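Local atomic coordinates of restriction endonuclease S subunits (Thermoanaerobacter tengcongensis, PDB entry 3OKG), a protein that probably confers DNA-sequence specificity on a type I restriction-modification system, joining M subunits to form the methyltransferase. Residues G32-P37 with R125-P130; T95-K100 with N144-S149; T300-L305 with W326-L331; A314-R319 with K353-V358. All blocks are in the same frame, centred on the assembly; numbering follows the deposited sequence.

Contact 1 (G32-P37 with R125-P130); sequences GEVCLP and REFAEP
Val34 and Phe127 bring two irregular pieces of backbone together, their CA atoms 6.0 Å apart, in a part of segment 32-37 where Cys35 N binds Gly32 O at 3.1 Å. The valine faces the other loop, and its two methyls are shared between neighbouring residues. With CG1 beside its own backbone N (chi1 -57°), that branch meets the CB of Phe127 at 3.6 Å, while CG2 lies 3.9 Å from the CB of Ala128. Phe127 is thus touched at CB, the root of its side chain. Val34 CG1 and the carbonyl oxygen of Glu33 both approach the ring obliquely, the oxygen 4.3 Å from CD2. The case illustrates how a single branched residue can bridge two loops by apolar contact.

Within segment 125-130, Arg125 NH2 comes within 3.5 Å of Glu129 OE1, a pairing of charges in which the oxygen stands well out of the guanidinium plane. Glu129, the N-cap of helix 130-137, has a second salt-bridge partner in Arg178, through OE2. The surroundings tie both loops into the first DNA specificity domain: Val34 also rests on Ile169 and Leu171 of strand 168-171, its backbone bonds to Asn124, and Gln177 of the long helix 174-216 binds Phe127 O and Glu129 N with its side-chain amide.

Contact 2 (T95-K100 with N144-S149); sequences TRPYLK and NQLTAS. With SO4 (sulfate ion), chain C.
The residues before and after Pro97, which itself meets Leu146 and Ser149, carry flat groups lined by atoms of their own segment. One face of the Arg96 guanidinium carries Thr95 CG2, roughly over its centre, and Leu99 CD1 lies in plane at an edge. One face of the Tyr98 ring takes the carbonyl oxygen of Arg96, displaced toward the rim. Pro97 turns its ring carbons to the other loop: CB lies 4.1 Å from CD1 of Leu146, and CG 3.6 Å from OG of Ser149, a hydroxyl set toward the ring by its place beside its own backbone N (chi1 -67°). Within the first DNA specificity domain, Pro97 opens the 3-10 turn 97-99, and Ser149 belongs to another, 147-149, with Leu146 just before it; Leu99 N binds Arg96 O at 2.7 Å and Ser149 N binds Leu146 O at 3.0 Å. An alanine here would keep CB but remove CG and CD, and would probably open a gap beside Leu146 CD1 and Ser149 and leave the start of the turn freer to move. Beside the proline, Arg96 N donates to O1 of a sulfate at 3.0 Å with an N-H...O angle of 149°; the ion, probably from the crystallisation liquor, is also held by Arg152 NH2.

Contact 3 (T300-L305 with W326-L331); sequences TNVANL and WLLYYL
Helix 324-333 packs on a face of the antiparallel sheet in the second DNA specificity domain, here over its outermost strand 300-302, with Leu328 and Leu331 meeting Thr300 and Val302. Over these short segments, strand and helix run nearly antiparallel, at 164° between their N-to-C directions, and the axes approach to 9.7 Å. Leu328 gives up the most surface. Its CG is swung anti to the backbone N (chi1 -162°), which carries the two methyls out toward the strand: CD2 meets CG2 of Val302 at 3.9 Å, and CD1 lies against the methyl of Thr300, although the modelled spacing there is too short to be trusted. Val302 offers the branch that stands beside its own backbone N. One turn onward, Leu331 crosses Thr300 at about a right angle and sets CD1 4.0 Å from OG1, a hydroxyl that also makes a weak hydrogen bond to Leu290 O. Residues three apart on the helix thus meet the same strand, a simple way for a helix to cover the margin of a sheet's face.

Val289 on the adjacent strand 289-292 extends the same apolar surface, touching Thr300, Leu327, Leu328 and Leu331. Trp326, Tyr329 and Tyr330 take the helix elsewhere: Trp326 and Tyr330 pack on strand 359-362 and meet Phe217 edge-to-face, while Tyr329 reaches helix 365-388, where its OH bonds Asp376.

Contact 4 (A314-R319 with K353-V358); sequences AALRPR and KDLQNV
Leu355 is the residue by which helix 352-357 meets strand 313-318, an inner strand of the antiparallel sheet in the second DNA specificity domain. It touches Ala314 and Leu316, and these three side chains, all buried, make the whole of the contact. The alternation of an extended strand explains the choice of partners: Ala314 and Leu316, two apart, both face the helix, while Ala315 between them points away toward the other side of the sheet. The leucine's torsions are unusual. Both lie far from staggered positions, chi1 at -105° and chi2 at 21°, and this turn of the side chain places a single methyl, CD2, where it can touch both strand residues. The joint is apolar throughout and small, and it shows how one residue of a short helix can make its contact with a given strand.

Neighbours widen this core. Leu355 also packs on Ile239 of strand 237-241 and on Ile350, while Leu316 is covered by Leu327 and Leu331 of helix 324-333, so that both helices meet the same face of this strand. At the start of helix 352-357, Asp354 OD2 reaches back to Thr351 N. Arg317 on the strand and Arg319 just beyond it form salt bridges with Asp288 and Asp238 respectively. Of the two touches at the centre, the closer is Leu355 CD2 to Ala314 CB, at 3.8 Å; the same CD2 lies 4.2 Å from CD2 of Leu316.

In the fold
The four contacts fall into two pairs, one in each DNA specificity domain. Contacts 1 and 2 interleave along the chain, their centres about 21 Å apart, without touching. Both close before contacts 3 and 4 begin, and these also interleave. Contacts 3 and 4 have centres about 12 Å apart and reach one antiparallel sheet; strand 313-318 leads into helix 324-333, and Leu316 CD1 meets Leu331 CD1 at 3.6 Å. The pairs lie on opposite sides of the chain's centre, contacts 1 and 4 being about 76 Å apart between centres. Helices 174-216, 365-388 and 392-407, in which coiled coil is predicted, run between the two, consistent with recognition domains held apart on a coiled-coil spacer.

Contact 1 (G32-P37 with R125-P130)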
loop_
_atom_site.group_PDB
_atom_site.type_symbol
_atom_site.label_atom_id
_atom_site.label_comp_id
_atom_site.label_asym_id
_atom_site.label_seq_id
_atom_site.Cartn_x
_atom_site.Cartn_y
_atom_site.Cartn_z
ATOM N N GLY A 32 -15.073 -29.460 -14.490
ATOM C CA GLY A 32 -16.364 -30.138 -14.442
ATOM C C GLY A 32 -16.262 -31.651 -14.260
ATOM O O GLY A 32 -17.166 -32.288 -13.723
ATOM N N GLU A 33 -15.151 -32.232 -14.698
ATOM C CA GLU A 33 -14.975 -33.673 -14.610
ATOM C C GLU A 33 -14.863 -34.139 -13.170
ATOM O O GLU A 33 -15.098 -35.297 -12.876
ATOM C CB GLU A 33 -13.708 -34.109 -15.370
ATOM C CG GLU A 33 -13.752 -33.912 -16.891
ATOM C CD GLU A 33 -12.523 -34.557 -17.551
ATOM O OE1 GLU A 33 -12.473 -35.789 -17.621
ATOM O OE2 GLU A 33 -11.588 -33.834 -17.920
ATOM N N VAL A 34 -14.451 -33.247 -12.274
ATOM C CA VAL A 34 -14.368 -33.611 -10.857
ATOM C C VAL A 34 -15.431 -32.865 -10.023
ATOM O O VAL A 34 -15.303 -32.738 -8.814
ATOM C CB VAL A 34 -12.929 -33.414 -10.307
ATOM C CG1 VAL A 34 -11.950 -34.232 -11.117
ATOM C CG2 VAL A 34 -12.532 -31.932 -10.336
ATOM N N CYS A 35 -16.517 -32.442 -10.672
ATOM C CA CYS A 35 -17.634 -31.811 -9.975
ATOM C C CYS A 35 -18.886 -32.682 -10.020
ATOM O O CYS A 35 -19.009 -33.566 -10.874
ATOM C CB CYS A 35 -17.975 -30.462 -10.626
ATOM S SG CYS A 35 -16.701 -29.197 -10.367
ATOM N N LEU A 36 -19.816 -32.405 -9.110
ATOM C CA LEU A 36 -21.104 -33.089 -9.060
ATOM C C LEU A 36 -22.238 -32.157 -9.479
ATOM O O LEU A 36 -22.095 -30.934 -9.439
ATOM C CB LEU A 36 -21.372 -33.584 -7.631
ATOM C CG LEU A 36 -20.340 -34.523 -6.984
ATOM C CD1 LEU A 36 -20.705 -34.768 -5.512
ATOM C CD2 LEU A 36 -20.257 -35.836 -7.748
ATOM N N PRO A 37 -23.402 -32.730 -9.820
ATOM C CA PRO A 37 -24.538 -31.875 -10.160
ATOM C C PRO A 37 -25.001 -31.084 -8.928
ATOM O O PRO A 37 -24.759 -31.479 -7.782
ATOM C CB PRO A 37 -25.614 -32.873 -10.599
ATOM C CG PRO A 37 -24.886 -34.150 -10.868
ATOM C CD PRO A 37 -23.731 -34.159 -9.928
ATOM N N ARG A 125 -15.700 -36.102 -4.327
ATOM C CA ARG A 125 -14.648 -36.446 -3.371
ATOM C C ARG A 125 -13.849 -37.682 -3.737
ATOM O O ARG A 125 -12.817 -37.964 -3.122
ATOM C CB ARG A 125 -15.251 -36.635 -1.978
ATOM C CG ARG A 125 -16.099 -35.446 -1.547
ATOM C CD ARG A 125 -15.204 -34.287 -1.202
ATOM N NE ARG A 125 -14.090 -34.715 -0.349
ATOM C CZ ARG A 125 -14.083 -34.657 0.983
ATOM N NH1 ARG A 125 -15.135 -34.183 1.640
ATOM N NH2 ARG A 125 -13.026 -35.085 1.659
ATOM N N GLU A 126 -14.317 -38.420 -4.725
ATOM C CA GLU A 126 -13.514 -39.519 -5.247
ATOM C C GLU A 126 -12.283 -38.994 -5.990
ATOM O O GLU A 126 -11.339 -39.739 -6.209
ATOM C CB GLU A 126 -14.351 -40.431 -6.155
ATOM C CG GLU A 126 -15.294 -41.340 -5.372
ATOM C CD GLU A 126 -14.580 -42.597 -4.848
ATOM O OE1 GLU A 126 -14.552 -43.622 -5.569
ATOM O OE2 GLU A 126 -14.048 -42.561 -3.716
ATOM N N PHE A 127 -12.293 -37.721 -6.379
ATOM C CA PHE A 127 -11.226 -37.195 -7.266
ATOM C C PHE A 127 -10.606 -35.912 -6.762
ATOM O O PHE A 127 -9.463 -35.622 -7.086
ATOM C CB PHE A 127 -11.749 -36.882 -8.676
ATOM C CG PHE A 127 -12.346 -38.070 -9.392
ATOM C CD1 PHE A 127 -11.599 -39.219 -9.605
ATOM C CD2 PHE A 127 -13.659 -38.026 -9.855
ATOM C CE1 PHE A 127 -12.153 -40.311 -10.266
ATOM C CE2 PHE A 127 -14.236 -39.124 -10.535
ATOM C CZ PHE A 127 -13.478 -40.265 -10.728
ATOM N N ALA A 128 -11.370 -35.114 -6.016
ATOM C CA ALA A 128 -10.882 -33.785 -5.651
ATOM C C ALA A 128 -11.305 -33.405 -4.255
ATOM O O ALA A 128 -12.449 -33.667 -3.837
ATOM C CB ALA A 128 -11.398 -32.728 -6.671
ATOM N N GLU A 129 -10.404 -32.745 -3.551
ATOM C CA GLU A 129 -10.697 -32.159 -2.239
ATOM C C GLU A 129 -11.281 -30.753 -2.411
ATOM O O GLU A 129 -10.732 -29.960 -3.180
ATOM C CB GLU A 129 -9.398 -32.019 -1.459
ATOM C CG GLU A 129 -8.755 -33.352 -1.145
ATOM C CD GLU A 129 -9.435 -34.051 0.015
ATOM O OE1 GLU A 129 -10.057 -33.358 0.837
ATOM O OE2 GLU A 129 -9.340 -35.285 0.094
ATOM N N PRO A 130 -12.383 -30.444 -1.705
ATOM C CA PRO A 130 -12.974 -29.095 -1.799
ATOM C C PRO A 130 -11.948 -27.975 -1.578
ATOM O O PRO A 130 -11.957 -26.995 -2.301
ATOM C CB PRO A 130 -14.036 -29.086 -0.675
ATOM C CG PRO A 130 -14.497 -30.553 -0.591
ATOM C CD PRO A 130 -13.255 -31.395 -0.975
#

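Contact 2 (T95-K100 with N144-S149)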
loop_
_atom_site.group_PDB
_atom_site.type_symbol
_atom_site.label_atom_id
_atom_site.label_comp_id
_atom_site.label_asym_id
_atom_site.label_seq_id
_atom_site.Cartn_x
_atom_site.Cartn_y
_atom_site.Cartn_z
ATOM N N THR A 95 -19.526 -13.004 -12.882
ATOM C CA THR A 95 -19.332 -11.582 -13.192
ATOM C C THR A 95 -17.961 -11.107 -12.687
ATOM O O THR A 95 -17.538 -11.494 -11.596
ATOM C CB THR A 95 -20.426 -10.754 -12.517
ATOM O OG1 THR A 95 -21.674 -11.015 -13.170
ATOM C CG2 THR A 95 -20.116 -9.258 -12.601
ATOM N N ARG A 96 -17.270 -10.283 -13.478
ATOM C CA ARG A 96 -15.941 -9.781 -13.136
ATOM C C ARG A 96 -14.934 -10.746 -12.470
ATOM O O ARG A 96 -14.230 -10.379 -11.534
ATOM C CB ARG A 96 -16.080 -8.468 -12.339
ATOM C CG ARG A 96 -16.806 -7.385 -13.133
ATOM C CD ARG A 96 -16.951 -6.094 -12.341
ATOM N NE ARG A 96 -18.080 -6.153 -11.426
ATOM C CZ ARG A 96 -19.328 -5.854 -11.772
ATOM N NH1 ARG A 96 -19.603 -5.483 -13.016
ATOM N NH2 ARG A 96 -20.303 -5.929 -10.876
ATOM N N PRO A 97 -14.839 -11.975 -12.982
ATOM C CA PRO A 97 -14.026 -13.026 -12.345
ATOM C C PRO A 97 -12.674 -12.589 -11.788
ATOM O O PRO A 97 -12.163 -13.189 -10.835
ATOM C CB PRO A 97 -13.816 -14.033 -13.473
ATOM C CG PRO A 97 -14.892 -13.697 -14.477
ATOM C CD PRO A 97 -15.044 -12.218 -14.419
ATOM N N TYR A 98 -12.113 -11.520 -12.342
ATOM C CA TYR A 98 -10.781 -11.125 -11.940
ATOM C C TYR A 98 -10.814 -10.573 -10.523
ATOM O O TYR A 98 -9.778 -10.423 -9.899
ATOM C CB TYR A 98 -10.208 -10.078 -12.897
ATOM C CG TYR A 98 -11.081 -8.855 -13.035
ATOM C CD1 TYR A 98 -10.938 -7.776 -12.163
ATOM C CD2 TYR A 98 -12.046 -8.764 -14.051
ATOM C CE1 TYR A 98 -11.723 -6.657 -12.275
ATOM C CE2 TYR A 98 -12.839 -7.642 -14.164
ATOM C CZ TYR A 98 -12.673 -6.593 -13.289
ATOM O OH TYR A 98 -13.453 -5.469 -13.376
ATOM N N LEU A 99 -11.999 -10.245 -10.022
ATOM C CA LEU A 99 -12.090 -9.688 -8.673
ATOM C C LEU A 99 -11.833 -10.771 -7.595
ATOM O O LEU A 99 -11.492 -10.456 -6.471
ATOM C CB LEU A 99 -13.448 -9.022 -8.453
ATOM C CG LEU A 99 -13.724 -7.722 -9.218
ATOM C CD1 LEU A 99 -15.146 -7.199 -8.983
ATOM C CD2 LEU A 99 -12.696 -6.672 -8.857
ATOM N N LYS A 100 -12.012 -12.028 -7.974
ATOM C CA LYS A 100 -11.830 -13.182 -7.086
ATOM C C LYS A 100 -12.879 -13.238 -5.988
ATOM O O LYS A 100 -12.584 -13.590 -4.841
ATOM C CB LYS A 100 -10.427 -13.222 -6.469
ATOM C CG LYS A 100 -9.302 -12.962 -7.455
ATOM C CD LYS A 100 -9.029 -14.121 -8.343
ATOM C CE LYS A 100 -7.680 -13.883 -9.074
ATOM N NZ LYS A 100 -7.332 -15.024 -9.963
ATOM N N ASN A 144 -7.724 -16.728 -16.433
ATOM C CA ASN A 144 -7.133 -16.399 -17.708
ATOM C C ASN A 144 -7.667 -17.303 -18.823
ATOM O O ASN A 144 -7.471 -17.028 -20.020
ATOM C CB ASN A 144 -5.611 -16.451 -17.586
ATOM C CG ASN A 144 -5.028 -15.260 -16.758
ATOM O OD1 ASN A 144 -5.735 -14.298 -16.395
ATOM N ND2 ASN A 144 -3.728 -15.337 -16.461
ATOM N N GLN A 145 -8.370 -18.362 -18.431
ATOM C CA GLN A 145 -8.962 -19.280 -19.416
ATOM C C GLN A 145 -10.382 -18.891 -19.829
ATOM O O GLN A 145 -10.958 -19.457 -20.776
ATOM C CB GLN A 145 -8.978 -20.702 -18.866
ATOM C CG GLN A 145 -7.618 -21.347 -18.738
ATOM C CD GLN A 145 -7.767 -22.777 -18.257
ATOM O OE1 GLN A 145 -8.387 -23.593 -18.926
ATOM N NE2 GLN A 145 -7.230 -23.078 -17.080
ATOM N N LEU A 146 -10.958 -17.917 -19.130
ATOM C CA LEU A 146 -12.357 -17.567 -19.380
ATOM C C LEU A 146 -12.443 -16.554 -20.517
ATOM O O LEU A 146 -12.281 -15.352 -20.329
ATOM C CB LEU A 146 -13.003 -17.030 -18.098
ATOM C CG LEU A 146 -13.001 -18.095 -16.994
ATOM C CD1 LEU A 146 -13.503 -17.433 -15.703
ATOM C CD2 LEU A 146 -13.867 -19.287 -17.368
ATOM N N THR A 147 -12.694 -17.047 -21.714
ATOM C CA THR A 147 -12.575 -16.183 -22.876
ATOM C C THR A 147 -13.552 -15.010 -22.924
ATOM O O THR A 147 -13.193 -13.939 -23.424
ATOM C CB THR A 147 -12.655 -17.025 -24.156
ATOM O OG1 THR A 147 -13.915 -17.694 -24.212
ATOM C CG2 THR A 147 -11.585 -18.027 -24.091
ATOM N N ALA A 148 -14.763 -15.200 -22.393
ATOM C CA ALA A 148 -15.755 -14.130 -22.384
ATOM C C ALA A 148 -15.333 -12.929 -21.525
ATOM O O ALA A 148 -15.961 -11.867 -21.597
ATOM C CB ALA A 148 -17.134 -14.645 -21.939
ATOM N N SER A 149 -14.271 -13.084 -20.737
ATOM C CA SER A 149 -13.741 -11.948 -19.974
ATOM C C SER A 149 -12.835 -11.056 -20.796
ATOM O O SER A 149 -12.621 -9.891 -20.450
ATOM C CB SER A 149 -12.951 -12.428 -18.747
ATOM O OG SER A 149 -13.826 -13.042 -17.839
HETATM S S SO4 C . -18.806 -8.845 -16.521
HETATM O O1 SO4 C . -17.440 -9.331 -16.266
HETATM O O2 SO4 C . -19.480 -9.666 -17.540
HETATM O O3 SO4 C . -19.576 -8.883 -15.282
HETATM O O4 SO4 C . -18.713 -7.463 -16.990
#

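Contact 3 (T300-L305 with W326-L331)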
loop_
_atom_site.group_PDB
_atom_site.type_symbol
_atom_site.label_atom_id
_atom_site.label_comp_id
_atom_site.label_asym_id
_atom_site.label_seq_id
_atom_site.Cartn_x
_atom_site.Cartn_y
_atom_site.Cartn_z
ATOM N N THR A 300 10.137 22.791 5.244
ATOM C CA THR A 300 11.534 22.897 4.861
ATOM C C THR A 300 11.940 22.144 3.577
ATOM O O THR A 300 11.392 21.089 3.241
ATOM C CB THR A 300 12.391 22.345 6.029
ATOM O OG1 THR A 300 12.973 23.430 6.763
ATOM C CG2 THR A 300 13.472 21.446 5.512
ATOM N N ASN A 301 12.917 22.701 2.868
ATOM C CA ASN A 301 13.607 22.018 1.783
ATOM C C ASN A 301 15.088 22.402 1.777
ATOM O O ASN A 301 15.513 23.290 2.505
ATOM C CB ASN A 301 13.001 22.392 0.419
ATOM C CG ASN A 301 12.219 21.247 -0.229
ATOM O OD1 ASN A 301 11.574 20.441 0.443
ATOM N ND2 ASN A 301 12.272 21.187 -1.547
ATOM N N VAL A 302 15.876 21.749 0.938
ATOM C CA VAL A 302 17.262 22.163 0.737
ATOM C C VAL A 302 17.484 22.559 -0.715
ATOM O O VAL A 302 17.004 21.891 -1.626
ATOM C CB VAL A 302 18.241 21.039 1.112
ATOM C CG1 VAL A 302 19.610 21.270 0.483
ATOM C CG2 VAL A 302 18.345 20.916 2.633
ATOM N N ALA A 303 18.217 23.643 -0.929
ATOM C CA ALA A 303 18.537 24.080 -2.289
ATOM C C ALA A 303 19.593 23.180 -2.899
ATOM O O ALA A 303 20.611 22.912 -2.270
ATOM C CB ALA A 303 19.036 25.517 -2.282
ATOM N N ASN A 304 19.371 22.718 -4.126
ATOM C CA ASN A 304 20.432 21.991 -4.833
ATOM C C ASN A 304 21.034 22.760 -6.004
ATOM O O ASN A 304 21.954 22.269 -6.662
ATOM C CB ASN A 304 20.002 20.581 -5.265
ATOM C CG ASN A 304 18.626 20.544 -5.917
ATOM O OD1 ASN A 304 18.074 19.464 -6.151
ATOM N ND2 ASN A 304 18.066 21.715 -6.210
ATOM N N LEU A 305 20.526 23.969 -6.243
ATOM C CA LEU A 305 21.029 24.822 -7.316
ATOM C C LEU A 305 20.974 26.283 -6.890
ATOM O O LEU A 305 20.132 26.666 -6.078
ATOM C CB LEU A 305 20.173 24.655 -8.579
ATOM C CG LEU A 305 20.362 23.437 -9.478
ATOM C CD1 LEU A 305 21.831 23.055 -9.552
ATOM C CD2 LEU A 305 19.518 22.273 -8.991
ATOM N N TRP A 326 22.503 19.219 10.632
ATOM C CA TRP A 326 22.143 19.463 12.057
ATOM C C TRP A 326 20.990 20.459 12.106
ATOM O O TRP A 326 19.974 20.247 12.790
ATOM C CB TRP A 326 23.358 20.007 12.828
ATOM C CG TRP A 326 23.130 20.247 14.309
ATOM C CD1 TRP A 326 23.027 21.472 14.946
ATOM C CD2 TRP A 326 23.004 19.252 15.338
ATOM N NE1 TRP A 326 22.850 21.291 16.306
ATOM C CE2 TRP A 326 22.847 19.939 16.576
ATOM C CE3 TRP A 326 23.048 17.847 15.344
ATOM C CZ2 TRP A 326 22.684 19.269 17.786
ATOM C CZ3 TRP A 326 22.891 17.180 16.560
ATOM C CH2 TRP A 326 22.717 17.891 17.763
ATOM N N LEU A 327 21.156 21.548 11.356
ATOM C CA LEU A 327 20.119 22.566 11.218
ATOM C C LEU A 327 18.803 21.969 10.713
ATOM O O LEU A 327 17.734 22.229 11.261
ATOM C CB LEU A 327 20.581 23.650 10.234
ATOM C CG LEU A 327 19.568 24.763 9.955
ATOM C CD1 LEU A 327 19.103 25.397 11.264
ATOM C CD2 LEU A 327 20.168 25.816 9.028
ATOM N N LEU A 328 18.890 21.166 9.656
ATOM C CA LEU A 328 17.704 20.563 9.062
ATOM C C LEU A 328 16.932 19.685 10.048
ATOM O O LEU A 328 15.704 19.779 10.147
ATOM C CB LEU A 328 18.094 19.732 7.833
ATOM C CG LEU A 328 16.940 19.421 6.884
ATOM C CD1 LEU A 328 16.303 20.716 6.440
ATOM C CD2 LEU A 328 17.424 18.622 5.654
ATOM N N TYR A 329 17.629 18.798 10.745
ATOM C CA TYR A 329 16.958 17.973 11.749
ATOM C C TYR A 329 16.288 18.820 12.822
ATOM O O TYR A 329 15.191 18.508 13.286
ATOM C CB TYR A 329 17.935 17.025 12.419
ATOM C CG TYR A 329 18.068 15.713 11.688
ATOM C CD1 TYR A 329 19.281 15.334 11.127
ATOM C CD2 TYR A 329 16.970 14.865 11.543
ATOM C CE1 TYR A 329 19.414 14.128 10.446
ATOM C CE2 TYR A 329 17.086 13.658 10.853
ATOM C CZ TYR A 329 18.305 13.309 10.306
ATOM O OH TYR A 329 18.431 12.123 9.631
ATOM N N TYR A 330 16.961 19.892 13.228
ATOM C CA TYR A 330 16.424 20.743 14.303
ATOM C C TYR A 330 15.143 21.424 13.844
ATOM O O TYR A 330 14.139 21.398 14.546
ATOM C CB TYR A 330 17.451 21.797 14.696
ATOM C CG TYR A 330 17.090 22.562 15.959
ATOM C CD1 TYR A 330 16.872 21.900 17.150
ATOM C CD2 TYR A 330 16.995 23.956 15.946
ATOM C CE1 TYR A 330 16.551 22.599 18.312
ATOM C CE2 TYR A 330 16.675 24.658 17.095
ATOM C CZ TYR A 330 16.464 23.987 18.266
ATOM O OH TYR A 330 16.152 24.666 19.417
ATOM N N LEU A 331 15.176 22.005 12.648
ATOM C CA LEU A 331 14.010 22.685 12.091
ATOM C C LEU A 331 12.830 21.740 11.903
ATOM O O LEU A 331 11.680 22.123 12.114
ATOM C CB LEU A 331 14.344 23.345 10.750
ATOM C CG LEU A 331 15.344 24.504 10.759
ATOM C CD1 LEU A 331 15.658 24.905 9.323
ATOM C CD2 LEU A 331 14.859 25.713 11.570
#

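Contact 4 (A314-R319 with K353-V358)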
loop_
_atom_site.group_PDB
_atom_site.type_symbol
_atom_site.label_atom_id
_atom_site.label_comp_id
_atom_site.label_asym_id
_atom_site.label_seq_id
_atom_site.Cartn_x
_atom_site.Cartn_y
_atom_site.Cartn_z
ATOM N N ALA A 314 12.313 31.876 3.337
ATOM C CA ALA A 314 13.602 32.402 3.768
ATOM C C ALA A 314 14.651 31.346 3.392
ATOM O O ALA A 314 14.334 30.166 3.306
ATOM C CB ALA A 314 13.597 32.656 5.275
ATOM N N ALA A 315 15.885 31.767 3.130
ATOM C CA ALA A 315 16.988 30.823 2.973
ATOM C C ALA A 315 17.969 30.963 4.150
ATOM O O ALA A 315 18.285 32.081 4.577
ATOM C CB ALA A 315 17.697 31.043 1.665
ATOM N N LEU A 316 18.434 29.836 4.676
ATOM C CA LEU A 316 19.348 29.816 5.825
ATOM C C LEU A 316 20.656 29.217 5.383
ATOM O O LEU A 316 20.707 28.074 4.894
ATOM C CB LEU A 316 18.761 28.964 6.952
ATOM C CG LEU A 316 17.280 29.241 7.202
ATOM C CD1 LEU A 316 16.687 28.164 8.115
ATOM C CD2 LEU A 316 17.109 30.615 7.805
ATOM N N ARG A 317 21.724 29.986 5.506
ATOM C CA ARG A 317 23.009 29.499 5.041
ATOM C C ARG A 317 23.917 29.340 6.237
ATOM O O ARG A 317 24.358 30.334 6.813
ATOM C CB ARG A 317 23.647 30.442 4.034
ATOM C CG ARG A 317 24.918 29.856 3.426
ATOM C CD ARG A 317 25.456 30.713 2.297
ATOM N NE ARG A 317 24.546 30.756 1.150
ATOM C CZ ARG A 317 24.143 31.872 0.543
ATOM N NH1 ARG A 317 24.577 33.058 0.957
ATOM N NH2 ARG A 317 23.317 31.802 -0.486
ATOM N N PRO A 318 24.170 28.087 6.625
ATOM C CA PRO A 318 24.967 27.790 7.819
ATOM C C PRO A 318 26.373 28.364 7.694
ATOM O O PRO A 318 26.983 28.299 6.632
ATOM C CB PRO A 318 25.047 26.269 7.824
ATOM C CG PRO A 318 23.847 25.812 7.041
ATOM C CD PRO A 318 23.618 26.875 5.997
ATOM N N ARG A 319 26.887 28.920 8.779
ATOM C CA ARG A 319 28.275 29.349 8.813
ATOM C C ARG A 319 29.118 28.129 9.112
ATOM O O ARG A 319 28.582 27.025 9.235
ATOM C CB ARG A 319 28.445 30.475 9.844
ATOM C CG ARG A 319 27.613 31.687 9.438
ATOM C CD ARG A 319 27.899 32.951 10.231
ATOM N NE ARG A 319 26.802 33.905 10.052
ATOM C CZ ARG A 319 26.656 35.037 10.733
ATOM N NH1 ARG A 319 27.547 35.388 11.655
ATOM N NH2 ARG A 319 25.611 35.822 10.489
ATOM N N LYS A 353 13.947 38.507 12.321
ATOM C CA LYS A 353 14.317 38.522 13.724
ATOM C C LYS A 353 13.889 37.239 14.439
ATOM O O LYS A 353 14.666 36.670 15.198
ATOM C CB LYS A 353 13.775 39.771 14.419
ATOM C CG LYS A 353 14.853 40.795 14.735
ATOM C CD LYS A 353 15.674 40.339 15.946
ATOM C CE LYS A 353 16.370 41.498 16.652
ATOM N NZ LYS A 353 16.647 41.176 18.094
ATOM N N ASP A 354 12.669 36.780 14.173
ATOM C CA ASP A 354 12.196 35.501 14.698
ATOM C C ASP A 354 13.220 34.399 14.452
ATOM O O ASP A 354 13.688 33.753 15.391
ATOM C CB ASP A 354 10.865 35.115 14.049
ATOM C CG ASP A 354 9.720 35.998 14.502
ATOM O OD1 ASP A 354 9.908 36.754 15.485
ATOM O OD2 ASP A 354 8.635 35.938 13.878
ATOM N N LEU A 355 13.576 34.210 13.186
ATOM C CA LEU A 355 14.505 33.160 12.795
ATOM C C LEU A 355 15.844 33.338 13.466
ATOM O O LEU A 355 16.429 32.381 13.952
ATOM C CB LEU A 355 14.711 33.163 11.286
ATOM C CG LEU A 355 14.040 32.081 10.440
ATOM C CD1 LEU A 355 12.866 31.448 11.157
ATOM C CD2 LEU A 355 13.637 32.650 9.086
ATOM N N GLN A 356 16.340 34.568 13.481
ATOM C CA GLN A 356 17.643 34.832 14.070
ATOM C C GLN A 356 17.649 34.528 15.572
ATOM O O GLN A 356 18.695 34.209 16.140
ATOM C CB GLN A 356 18.044 36.293 13.850
ATOM C CG GLN A 356 18.377 36.670 12.404
ATOM C CD GLN A 356 18.734 38.143 12.271
ATOM O OE1 GLN A 356 18.235 38.979 13.024
ATOM N NE2 GLN A 356 19.604 38.465 11.320
ATOM N N ASN A 357 16.484 34.639 16.208
ATOM C CA ASN A 357 16.384 34.528 17.664
ATOM C C ASN A 357 16.154 33.110 18.181
ATOM O O ASN A 357 16.176 32.882 19.392
ATOM C CB ASN A 357 15.246 35.405 18.175
ATOM C CG ASN A 357 15.639 36.853 18.304
ATOM O OD1 ASN A 357 16.824 37.184 18.313
ATOM N ND2 ASN A 357 14.642 37.729 18.419
ATOM N N VAL A 358 15.892 32.181 17.269
ATOM C CA VAL A 358 15.726 30.763 17.611
ATOM C C VAL A 358 16.986 30.239 18.275
ATOM O O VAL A 358 18.056 30.297 17.676
ATOM C CB VAL A 358 15.473 29.943 16.322
ATOM C CG1 VAL A 358 15.474 28.451 16.619
ATOM C CG2 VAL A 358 14.157 30.379 15.672
#